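Local structure of laccase (Botrytis aclada, 3V9E) at residues R68-S73 against L108-T113. The protein is a multicopper oxidase that oxidises phenolic substrates such as hydroquinones while reducing dioxygen to water, and probably serves in lignin degradation and detoxification. Numbering follows the deposited sequence. Where two conformers were deposited one is given.
Sequences REYWLS and LIIHVT. With NAG (2-acetamido-2-deoxy-beta-D-glucopyranose), chain K.
In the Trp-71 conformer modelled here, the indole lies over one face of the His-111 imidazole in an offset stack, the five-membered ring centroid 4.2 Å from that of the histidine and the planes 20° apart. The overlap is partial: His-111 CD2 sits toward the rim of the indole, 3.3 Å from Trp-71 NE1. At the imidazole edge, His-111 NE2 donates to Glu-69 OE2 at 2.7 Å; the oxygen is almost in the ring plane, whereas the nitrogen meets it on the anti side, 29° out of the carboxylate plane. Glu-69 gets there with CG anti to its backbone N (chi1 -169°) and an extended chain. His-111 ND1 hydrogen-bonds Thr-154 OG1 of strand 152-158, so bonds at both nitrogens hold the ring's rotation. Beneath these side chains, 68-73 and 108-113 run parallel in the cupredoxin-type first domain of the laccase, flanked by strands 86-91 and 152-158. Five backbone hydrogen bonds alternate between them, among them Leu-72 N to His-111 O at 2.7 Å. The other sheet face is mostly apolar. There, in the Tyr-70 conformer given, Leu-108 CD2 lies at the ring edge, 4.0 Å from Tyr-70 CE1, and Tyr-70 OH hydrogen-bonds Ile-101 O. The Leu-72 and Ile-110 side chains lie side by side, with Leu-72 CD1 3.8 Å from Ile-110 CG2, and Ile-100 of strand 100-103, in the facing sheet, packs on both Tyr-70 and Leu-72. Back on the Trp-71 side, a water donates to Leu-72 O and hydrogen-bonds Thr-113 OG1, and the N-acetylglucosamine of an attached glycan donates from N2 to Trp-71 O at 2.7 Å.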
loop_
_atom_site.group_PDB
_atom_site.type_symbol
_atom_site.label_atom_id
_atom_site.label_comp_id
_atom_site.label_asym_id
_atom_site.label_seq_id
_atom_site.Cartn_x
_atom_site.Cartn_y
_atom_site.Cartn_z
ATOM N N ARG A 68 -13.422 -12.145 -13.897
ATOM C CA ARG A 68 -13.967 -12.310 -12.585
ATOM C C ARG A 68 -14.674 -11.031 -12.220
ATOM O O ARG A 68 -14.092 -9.969 -12.392
ATOM C CB ARG A 68 -12.880 -12.570 -11.594
ATOM C CG ARG A 68 -12.215 -13.973 -11.845
ATOM C CD ARG A 68 -11.451 -14.471 -10.676
ATOM N NE ARG A 68 -10.527 -15.523 -11.092
ATOM C CZ ARG A 68 -10.809 -16.812 -11.194
ATOM N NH1 ARG A 68 -12.011 -17.263 -10.881
ATOM N NH2 ARG A 68 -9.885 -17.645 -11.612
ATOM N N GLU A 69 -15.890 -11.156 -11.731
ATOM C CA GLU A 69 -16.693 -10.043 -11.426
ATOM C C GLU A 69 -16.965 -9.943 -9.923
ATOM O O GLU A 69 -17.323 -10.919 -9.284
ATOM C CB GLU A 69 -17.985 -10.191 -12.231
ATOM C CG GLU A 69 -18.828 -8.959 -12.218
ATOM C CD GLU A 69 -19.967 -8.990 -13.224
ATOM O OE1 GLU A 69 -20.536 -10.055 -13.440
ATOM O OE2 GLU A 69 -20.339 -7.917 -13.728
ATOM N N TYR A 70 -16.895 -8.737 -9.379
ATOM C CA TYR A 70 -17.119 -8.466 -7.983
ATOM C C TYR A 70 -18.041 -7.260 -7.825
ATOM O O TYR A 70 -18.043 -6.385 -8.629
ATOM C CB TYR A 70 -15.769 -8.191 -7.294
ATOM C CG TYR A 70 -14.651 -9.239 -7.637
ATOM C CD1 TYR A 70 -14.000 -9.174 -8.856
ATOM C CD2 TYR A 70 -14.260 -10.243 -6.766
ATOM C CE1 TYR A 70 -12.995 -10.040 -9.226
ATOM C CE2 TYR A 70 -13.247 -11.151 -7.139
ATOM C CZ TYR A 70 -12.619 -11.049 -8.378
ATOM O OH TYR A 70 -11.586 -11.916 -8.757
ATOM N N TRP A 71 -18.814 -7.202 -6.731
ATOM C CA TRP A 71 -19.645 -6.067 -6.438
ATOM C C TRP A 71 -19.201 -5.666 -5.043
ATOM O O TRP A 71 -19.222 -6.513 -4.156
ATOM C CB TRP A 71 -21.150 -6.420 -6.438
ATOM C CG TRP A 71 -21.749 -6.548 -7.800
ATOM C CD1 TRP A 71 -22.479 -5.601 -8.481
ATOM C CD2 TRP A 71 -21.687 -7.687 -8.628
ATOM N NE1 TRP A 71 -22.866 -6.096 -9.716
ATOM C CE2 TRP A 71 -22.390 -7.386 -9.815
ATOM C CE3 TRP A 71 -21.108 -8.954 -8.487
ATOM C CZ2 TRP A 71 -22.494 -8.299 -10.838
ATOM C CZ3 TRP A 71 -21.215 -9.837 -9.486
ATOM C CH2 TRP A 71 -21.906 -9.522 -10.649
ATOM N N LEU A 72 -18.773 -4.428 -4.870
ATOM C CA LEU A 72 -18.379 -3.904 -3.599
ATOM C C LEU A 72 -19.221 -2.704 -3.287
ATOM O O LEU A 72 -19.535 -1.875 -4.144
ATOM C CB LEU A 72 -16.902 -3.504 -3.540
ATOM C CG LEU A 72 -15.823 -4.581 -3.818
ATOM C CD1 LEU A 72 -14.386 -4.053 -3.741
ATOM C CD2 LEU A 72 -16.046 -5.631 -2.787
ATOM N N SER A 73 -19.568 -2.632 -2.019
ATOM C CA SER A 73 -20.274 -1.503 -1.462
ATOM C C SER A 73 -19.461 -0.822 -0.406
ATOM O O SER A 73 -19.134 -1.390 0.622
ATOM C CB SER A 73 -21.553 -1.979 -0.820
ATOM O OG SER A 73 -22.187 -0.942 -0.088
ATOM N N LEU A 108 -10.472 -8.391 -14.272
ATOM C CA LEU A 108 -11.312 -8.102 -13.147
ATOM C C LEU A 108 -12.322 -7.029 -13.481
ATOM O O LEU A 108 -11.990 -6.070 -14.176
ATOM C CB LEU A 108 -10.465 -7.637 -11.976
ATOM C CG LEU A 108 -9.367 -8.601 -11.545
ATOM C CD1 LEU A 108 -8.789 -8.206 -10.187
ATOM C CD2 LEU A 108 -9.740 -10.056 -11.602
ATOM N N ILE A 109 -13.570 -7.243 -13.072
ATOM C CA ILE A 109 -14.631 -6.253 -13.185
ATOM C C ILE A 109 -15.133 -6.021 -11.791
ATOM O O ILE A 109 -15.677 -6.925 -11.186
ATOM C CB ILE A 109 -15.772 -6.795 -14.077
ATOM C CG1 ILE A 109 -15.206 -7.089 -15.450
ATOM C CG2 ILE A 109 -16.843 -5.740 -14.176
ATOM C CD1 ILE A 109 -16.233 -7.685 -16.424
ATOM N N ILE A 110 -14.908 -4.863 -11.235
ATOM C CA ILE A 110 -15.232 -4.649 -9.835
ATOM C C ILE A 110 -16.162 -3.439 -9.756
ATOM O O ILE A 110 -15.702 -2.365 -9.868
ATOM C CB ILE A 110 -14.012 -4.359 -9.005
ATOM C CG1 ILE A 110 -12.945 -5.450 -9.219
ATOM C CG2 ILE A 110 -14.377 -4.253 -7.533
ATOM C CD1 ILE A 110 -11.536 -5.152 -8.760
ATOM N N HIS A 111 -17.445 -3.685 -9.575
ATOM C CA HIS A 111 -18.468 -2.644 -9.405
ATOM C C HIS A 111 -18.395 -2.091 -8.033
ATOM O O HIS A 111 -18.589 -2.823 -7.079
ATOM C CB HIS A 111 -19.876 -3.212 -9.617
ATOM C CG HIS A 111 -20.008 -4.048 -10.834
ATOM N ND1 HIS A 111 -20.319 -3.506 -12.066
ATOM C CD2 HIS A 111 -19.897 -5.373 -11.037
ATOM C CE1 HIS A 111 -20.383 -4.455 -12.974
ATOM N NE2 HIS A 111 -20.105 -5.599 -12.379
ATOM N N VAL A 112 -18.092 -0.800 -7.919
ATOM C CA VAL A 112 -17.951 -0.169 -6.669
ATOM C C VAL A 112 -19.062 0.864 -6.550
ATOM O O VAL A 112 -19.051 1.860 -7.209
ATOM C CB VAL A 112 -16.590 0.514 -6.545
ATOM C CG1 VAL A 112 -16.528 1.233 -5.226
ATOM C CG2 VAL A 112 -15.486 -0.566 -6.610
ATOM N N THR A 113 -19.941 0.657 -5.593
ATOM C CA THR A 113 -21.021 1.619 -5.290
ATOM C C THR A 113 -20.694 2.318 -4.007
ATOM O O THR A 113 -20.295 1.704 -2.993
ATOM C CB THR A 113 -22.356 0.839 -5.164
ATOM O OG1 THR A 113 -22.643 0.198 -6.399
ATOM C CG2 THR A 113 -23.477 1.827 -4.849
HETATM C C1 NAG K . -21.210 -6.222 -1.081
HETATM C C2 NAG K . -21.608 -7.478 -1.823
HETATM C C3 NAG K . -22.466 -7.084 -2.984
HETATM C C4 NAG K . -23.669 -6.325 -2.418
HETATM C C5 NAG K . -23.207 -5.139 -1.631
HETATM C C6 NAG K . -24.393 -4.343 -1.075
HETATM C C7 NAG K . -19.760 -9.075 -1.632
HETATM C C8 NAG K . -18.456 -9.474 -2.240
HETATM N N2 NAG K . -20.356 -8.067 -2.299
HETATM O O3 NAG K . -22.828 -8.281 -3.577
HETATM O O4 NAG K . -24.488 -5.993 -3.525
HETATM O O5 NAG K . -22.353 -5.544 -0.546
HETATM O O6 NAG K . -25.196 -5.147 -0.224
HETATM O O7 NAG K . -20.226 -9.638 -0.632
HETATM O O HOH W 1 -21.638 -2.510 -6.361
#